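Sugar phosphate isomerase/epimerase (Parabacteroides distasonis, PDB 3L23) binds a magnesium ion and probably acts as a sugar phosphate isomerase or epimerase with a xylose isomerase-like TIM barrel fold. Local coordinates at residues D63-K66 / M67-A71; G195-I198 / Y199-M202; G282-Q285 / F286-V289. All coordinates share one frame; numbering follows the deposited sequence.

Contact 1: residues D63-K66 / M67-A71; sequences DFKK and MAEDA
Lys-66 NZ lies 2.7 Å from Asp-70 OD1, the shorter arm of a salt bridge across one helical turn. OD1 is met on its syn lone pair, the side of the other carboxylate oxygen. Asp-70 OD2 also takes a bond from the same ammonium, but a weak one. The ammonium therefore sits in the fork of the carboxylate. The torsions of Lys-66 explain this. CG stands opposite the backbone N (chi1 176°) and the chain runs outward from the helix, where the bend at the last torsion (chi4 51°) turns NZ onto the acid. Lys-66 CE lies 3.4 Å from Asp-70 OD2, so the aliphatic part of the lysine also rests against the carboxylate.

The neighbouring pair repeats the pattern. Lys-65 NZ is 2.9 Å from Glu-69 OE2 and makes a weak second bond to OE1. Here the ammonium approaches OE2 from the syn side but 22° out of the carboxylate plane. Glu-69 reaches it with a chain extended beyond CG.

Both are i to i+4 pairs on helix 61-70, one of the outer helices of the TIM barrel. This helix follows strand 59-60 and leads into strand 74-79. Beneath the charged pairs runs the regular backbone bonding of the helix, including Ala-68 N to Phe-64 O at 2.9 Å and Asp-70 N to Lys-66 O at 2.8 Å.

The other flank of the helix is apolar. Selenomethionine Met-67 bends at its last torsion, which places CE 3.6 Å from Asp-63 O. Its side chain also touches Ala-32 and Leu-35 of helix 31-40. The buried Phe-64 points into the barrel wall, against Leu-48 and Val-59, and Ala-68 packs on Leu-46.

Contact 2: residues G195-I198 / Y199-M202; sequences GDQI and YDLM
This is a local helix-start contact, where the short strand 196-197 turns directly into helix 198-205 on the outside of the barrel. Gln-197 holds the N-cap position. Its side chain lies beside that of Asp-200, and both point the same way. Gln-197 NE2 donates to Asp-200 OD2 at 3.1 Å. The carboxylate oxygen is near the plane of the amide, but the donor reaches it from above the carboxylate plane, 37° out of it. The two flat groups are turned 31° against each other.

Asp-200 OD2 has a second donor. A water gives it a hydrogen bond at 2.7 Å and accepts one from Gln-197 N at 2.9 Å. The acid is thus tied to both the side chain and the backbone of the N-cap residue. Its OD1 is bonded to Tyr-230 OH, and Gln-197 OE1 to Asn-225 ND2. These bonds fix the rotation of both polar groups.

The apolar part lies on other sides of the turn. Ile-198 CG2 stands opposite the backbone N and meets CE of selenomethionine Met-202 at 3.9 Å. Leu-201 CD2 lies against Asp-196 CB at 4.0 Å. Backbone bonds from Leu-201 N to Gln-197 O and from Met-202 N to Ile-198 O begin the helix. The ring of Tyr-199 packs inward among Phe-171, Phe-213 and Tyr-230.

Asp-200, three residues past the N-cap, thus ties back to Gln-197 directly and through water. This is the N-terminal turn of an outer TIM-barrel helix that leads into strand 211-216, whose last residue is the magnesium ligand Asp-216.

Contact 3: residues G282-Q285 / F286-V289; sequences GRTQ and FAGV
Thr-284 has its OG1 between the backbone N and the carbonyl carbon (chi1 67°), which turns the hydroxyl toward the first turn of helix 285-298. There OG1 accepts from Ala-287 N at 3.0 Å, with an N-H...O angle of 154°. This is an N-cap bond. Ala-287 CB also lies 3.3 Å from the same oxygen.

Arg-283 bends at chi3 (72°), and its guanidinium lies alongside the first turn of the helix. Arg-283 NH2 is 3.6 Å from Ala-287 CB, and Gly-288 N lies over one face of the group. The charge itself is paired further along the helix, where NH1 forms a salt bridge with Asp-291.

The backbone continues the helix with Gly-288 N to Thr-284 O, and with Val-289 N to Gln-285 O at 2.8 Å. Val-289 CG2 packs against that same Gln-285 O. The NH groups of Gln-285 and Phe-286 are each taken by a carboxylate oxygen of Glu-25.

Threonine and glutamate oxygens thus serve the first three NH groups of the helix. The negative charge of Glu-25 probably also interacts favourably with the positive end of the helix dipole.

In the fold
The three contacts are local ones on separate outer elements of one TIM barrel, and none touches another. Contacts 2 and 3 are helix starts; contact 1 lies within a helix. Contact 1 and contact 3 are the nearer pair, with centres 23 Å apart and nearest atoms about 10 Å apart. Helix 31-40 joins them, since Met-67 and Phe-286 both pack on it. Contact 2 lies across the chain's centre from both, 40 Å from contact 1 and 35 Å from contact 3 between centres. The magnesium ion, bound by His-165, Asp-216, His-242 and Glu-275, is about 11 Å from the Tyr-199 side chain and about 12 Å from that of Gln-285.

Contact 1: residues D63-K66 / M67-A71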
loop_
_atom_site.group_PDB
_atom_site.type_symbol
_atom_site.label_atom_id
_atom_site.label_comp_id
_atom_site.label_asym_id
_atom_site.label_seq_id
_atom_site.Cartn_x
_atom_site.Cartn_y
_atom_site.Cartn_z
ATOM N N ASP A 63 -12.894 15.535 9.253
ATOM C CA ASP A 63 -12.180 16.181 10.362
ATOM C C ASP A 63 -10.684 15.822 10.377
ATOM O O ASP A 63 -9.837 16.648 10.688
ATOM C CB ASP A 63 -12.814 15.811 11.708
ATOM C CG ASP A 63 -14.237 16.317 11.846
ATOM O OD1 ASP A 63 -14.599 17.326 11.208
ATOM O OD2 ASP A 63 -15.006 15.722 12.621
ATOM N N PHE A 64 -10.369 14.565 10.082
ATOM C CA PHE A 64 -8.991 14.137 9.931
ATOM C C PHE A 64 -8.326 14.879 8.766
ATOM O O PHE A 64 -7.224 15.414 8.904
ATOM C CB PHE A 64 -8.905 12.618 9.691
ATOM C CG PHE A 64 -7.502 12.087 9.650
ATOM C CD1 PHE A 64 -6.754 12.118 8.482
ATOM C CD2 PHE A 64 -6.911 11.532 10.776
ATOM C CE1 PHE A 64 -5.475 11.623 8.435
ATOM C CE2 PHE A 64 -5.630 11.023 10.726
ATOM C CZ PHE A 64 -4.898 11.092 9.566
ATOM N N LYS A 65 -9.005 14.940 7.639
ATOM C CA LYS A 65 -8.509 15.676 6.478
ATOM C C LYS A 65 -8.171 17.129 6.830
ATOM O O LYS A 65 -7.096 17.601 6.492
ATOM C CB LYS A 65 -9.526 15.617 5.347
ATOM C CG LYS A 65 -9.068 16.293 4.047
ATOM C CD LYS A 65 -10.191 16.187 3.004
ATOM C CE LYS A 65 -9.777 16.747 1.626
ATOM N NZ LYS A 65 -9.730 18.214 1.628
ATOM N N LYS A 66 -9.084 17.821 7.508
ATOM C CA LYS A 66 -8.839 19.195 7.902
ATOM C C LYS A 66 -7.634 19.291 8.822
ATOM O O LYS A 66 -6.814 20.200 8.650
ATOM C CB LYS A 66 -10.088 19.868 8.531
ATOM C CG LYS A 66 -9.760 21.319 9.038
ATOM C CD LYS A 66 -10.862 22.266 9.207
ATOM C CE LYS A 66 -10.305 23.663 9.674
ATOM N NZ LYS A 66 -9.166 24.204 8.812
HETATM N N MSE A 67 -7.503 18.394 9.803
HETATM C CA MSE A 67 -6.347 18.490 10.725
HETATM C C MSE A 67 -5.029 18.252 9.983
HETATM O O MSE A 67 -4.038 18.910 10.233
HETATM C CB MSE A 67 -6.515 17.548 11.934
HETATM C CG MSE A 67 -7.612 17.995 12.880
HETATM SE SE MSE A 67 -7.645 16.963 14.535
HETATM C CE MSE A 67 -8.557 15.402 13.852
ATOM N N ALA A 68 -5.043 17.311 9.061
ATOM C CA ALA A 68 -3.857 16.993 8.263
ATOM C C ALA A 68 -3.470 18.204 7.402
ATOM O O ALA A 68 -2.326 18.614 7.323
ATOM C CB ALA A 68 -4.137 15.798 7.397
ATOM N N GLU A 69 -4.456 18.775 6.748
ATOM C CA GLU A 69 -4.223 19.917 5.876
ATOM C C GLU A 69 -3.806 21.139 6.648
ATOM O O GLU A 69 -2.916 21.846 6.211
ATOM C CB GLU A 69 -5.445 20.166 4.995
ATOM C CG GLU A 69 -5.511 19.174 3.879
ATOM C CD GLU A 69 -6.755 19.207 3.001
ATOM O OE1 GLU A 69 -7.654 20.054 3.170
ATOM O OE2 GLU A 69 -6.834 18.332 2.115
ATOM N N ASP A 70 -4.401 21.384 7.812
ATOM C CA ASP A 70 -3.969 22.502 8.638
ATOM C C ASP A 70 -2.518 22.354 9.075
ATOM O O ASP A 70 -1.870 23.357 9.362
ATOM C CB ASP A 70 -4.833 22.650 9.892
ATOM C CG ASP A 70 -6.231 23.201 9.605
ATOM O OD1 ASP A 70 -6.520 23.670 8.474
ATOM O OD2 ASP A 70 -7.051 23.154 10.546
ATOM N N ALA A 71 -2.034 21.112 9.182
ATOM C CA ALA A 71 -0.631 20.813 9.529
ATOM C C ALA A 71 0.308 20.909 8.351
ATOM O O ALA A 71 1.499 20.649 8.510
ATOM C CB ALA A 71 -0.499 19.393 10.155
#

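Contact 2: residues G195-I198 / Y199-M202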
loop_
_atom_site.group_PDB
_atom_site.type_symbol
_atom_site.label_atom_id
_atom_site.label_comp_id
_atom_site.label_asym_id
_atom_site.label_seq_id
_atom_site.Cartn_x
_atom_site.Cartn_y
_atom_site.Cartn_z
ATOM N N GLY A 195 6.506 -23.957 -10.797
ATOM C CA GLY A 195 5.254 -23.193 -10.708
ATOM C C GLY A 195 5.492 -21.697 -10.875
ATOM O O GLY A 195 6.619 -21.237 -10.903
ATOM N N ASP A 196 4.409 -20.948 -10.971
ATOM C CA ASP A 196 4.451 -19.524 -11.259
ATOM C C ASP A 196 4.251 -18.718 -10.006
ATOM O O ASP A 196 3.378 -19.057 -9.212
ATOM C CB ASP A 196 3.319 -19.190 -12.208
ATOM C CG ASP A 196 3.409 -19.951 -13.478
ATOM O OD1 ASP A 196 4.361 -19.677 -14.234
ATOM O OD2 ASP A 196 2.555 -20.847 -13.715
ATOM N N GLN A 197 5.005 -17.622 -9.852
ATOM C CA GLN A 197 4.789 -16.738 -8.737
ATOM C C GLN A 197 3.433 -16.054 -8.893
ATOM O O GLN A 197 3.089 -15.564 -9.979
ATOM C CB GLN A 197 5.909 -15.693 -8.630
ATOM C CG GLN A 197 7.281 -16.338 -8.346
ATOM C CD GLN A 197 8.404 -15.348 -8.129
ATOM O OE1 GLN A 197 9.245 -15.553 -7.243
ATOM N NE2 GLN A 197 8.406 -14.245 -8.914
ATOM N N ILE A 198 2.688 -15.987 -7.798
ATOM C CA ILE A 198 1.381 -15.301 -7.809
ATOM C C ILE A 198 1.478 -13.898 -8.369
ATOM O O ILE A 198 0.656 -13.504 -9.184
ATOM C CB ILE A 198 0.702 -15.332 -6.390
ATOM C CG1 ILE A 198 0.306 -16.751 -6.027
ATOM C CG2 ILE A 198 -0.543 -14.417 -6.339
ATOM C CD1 ILE A 198 0.080 -16.955 -4.533
ATOM N N TYR A 199 2.478 -13.115 -7.956
ATOM C CA TYR A 199 2.602 -11.737 -8.436
ATOM C C TYR A 199 2.724 -11.654 -9.968
ATOM O O TYR A 199 2.171 -10.720 -10.609
ATOM C CB TYR A 199 3.810 -11.093 -7.758
ATOM C CG TYR A 199 3.850 -9.574 -7.756
ATOM C CD1 TYR A 199 2.944 -8.828 -6.993
ATOM C CD2 TYR A 199 4.792 -8.881 -8.514
ATOM C CE1 TYR A 199 2.991 -7.444 -6.988
ATOM C CE2 TYR A 199 4.837 -7.500 -8.495
ATOM C CZ TYR A 199 3.950 -6.795 -7.754
ATOM O OH TYR A 199 3.959 -5.416 -7.733
ATOM N N ASP A 200 3.492 -12.573 -10.549
ATOM C CA ASP A 200 3.611 -12.651 -12.022
ATOM C C ASP A 200 2.274 -12.931 -12.693
ATOM O O ASP A 200 1.993 -12.361 -13.737
ATOM C CB ASP A 200 4.685 -13.640 -12.418
ATOM C CG ASP A 200 6.030 -13.200 -11.931
ATOM O OD1 ASP A 200 6.236 -11.978 -11.925
ATOM O OD2 ASP A 200 6.865 -14.022 -11.541
ATOM N N LEU A 201 1.442 -13.771 -12.086
ATOM C CA LEU A 201 0.110 -14.020 -12.593
ATOM C C LEU A 201 -0.755 -12.762 -12.456
ATOM O O LEU A 201 -1.594 -12.481 -13.325
ATOM C CB LEU A 201 -0.553 -15.210 -11.878
ATOM C CG LEU A 201 0.155 -16.570 -11.983
ATOM C CD1 LEU A 201 -0.512 -17.584 -11.069
ATOM C CD2 LEU A 201 0.235 -17.031 -13.444
HETATM N N MSE A 202 -0.561 -11.994 -11.378
HETATM C CA MSE A 202 -1.351 -10.778 -11.182
HETATM C C MSE A 202 -1.029 -9.755 -12.257
HETATM O O MSE A 202 -1.932 -9.124 -12.813
HETATM C CB MSE A 202 -1.124 -10.184 -9.783
HETATM C CG MSE A 202 -1.780 -11.001 -8.680
HETATM SE SE MSE A 202 -1.396 -10.022 -6.998
HETATM C CE MSE A 202 -2.551 -11.074 -5.864
HETATM O O HOH W 1 6.665 -16.692 -11.995
#

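Contact 3: residues G282-Q285 / F286-V289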
loop_
_atom_site.group_PDB
_atom_site.type_symbol
_atom_site.label_atom_id
_atom_site.label_comp_id
_atom_site.label_asym_id
_atom_site.label_seq_id
_atom_site.Cartn_x
_atom_site.Cartn_y
_atom_site.Cartn_z
ATOM N N GLY A 282 12.444 -1.379 21.463
ATOM C CA GLY A 282 11.833 -0.655 22.576
ATOM C C GLY A 282 11.560 0.829 22.330
ATOM O O GLY A 282 11.000 1.510 23.200
ATOM N N ARG A 283 11.986 1.324 21.183
ATOM C CA ARG A 283 11.802 2.711 20.829
ATOM C C ARG A 283 10.368 2.944 20.328
ATOM O O ARG A 283 9.689 2.010 19.880
ATOM C CB ARG A 283 12.793 3.127 19.762
ATOM C CG ARG A 283 14.283 3.011 20.109
ATOM C CD ARG A 283 15.139 3.375 18.929
ATOM N NE ARG A 283 15.098 4.807 18.657
ATOM C CZ ARG A 283 15.408 5.399 17.511
ATOM N NH1 ARG A 283 15.721 4.717 16.418
ATOM N NH2 ARG A 283 15.330 6.698 17.426
ATOM N N THR A 284 9.933 4.198 20.372
ATOM C CA THR A 284 8.625 4.557 19.810
ATOM C C THR A 284 8.628 4.590 18.292
ATOM O O THR A 284 9.663 4.712 17.656
ATOM C CB THR A 284 8.151 5.951 20.287
ATOM O OG1 THR A 284 9.005 6.995 19.756
ATOM C CG2 THR A 284 8.057 5.973 21.816
ATOM N N GLN A 285 7.446 4.467 17.700
ATOM C CA GLN A 285 7.307 4.615 16.259
ATOM C C GLN A 285 7.650 6.034 15.800
ATOM O O GLN A 285 8.274 6.222 14.748
ATOM C CB GLN A 285 5.889 4.263 15.806
ATOM C CG GLN A 285 5.423 2.828 16.100
ATOM C CD GLN A 285 6.385 1.793 15.561
ATOM O OE1 GLN A 285 7.005 1.103 16.347
ATOM N NE2 GLN A 285 6.485 1.661 14.239
ATOM N N PHE A 286 7.264 7.056 16.584
ATOM C CA PHE A 286 7.602 8.443 16.196
ATOM C C PHE A 286 9.126 8.614 16.086
ATOM O O PHE A 286 9.597 9.278 15.172
ATOM C CB PHE A 286 6.987 9.498 17.118
ATOM C CG PHE A 286 5.686 10.084 16.600
ATOM C CD1 PHE A 286 5.689 11.200 15.757
ATOM C CD2 PHE A 286 4.465 9.547 16.981
ATOM C CE1 PHE A 286 4.491 11.749 15.299
ATOM C CE2 PHE A 286 3.273 10.099 16.515
ATOM C CZ PHE A 286 3.313 11.218 15.670
ATOM N N ALA A 287 9.869 8.022 17.022
ATOM C CA ALA A 287 11.328 8.118 17.029
ATOM C C ALA A 287 11.898 7.454 15.766
ATOM O O ALA A 287 12.742 8.020 15.079
ATOM C CB ALA A 287 11.912 7.521 18.342
ATOM N N GLY A 288 11.442 6.253 15.444
ATOM C CA GLY A 288 11.933 5.562 14.263
ATOM C C GLY A 288 11.534 6.253 12.975
ATOM O O GLY A 288 12.314 6.303 12.032
ATOM N N VAL A 289 10.299 6.752 12.896
ATOM C CA VAL A 289 9.837 7.504 11.727
ATOM C C VAL A 289 10.683 8.778 11.471
ATOM O O VAL A 289 10.997 9.123 10.318
ATOM C CB VAL A 289 8.313 7.800 11.834
ATOM C CG1 VAL A 289 7.866 8.862 10.815
ATOM C CG2 VAL A 289 7.521 6.482 11.641
#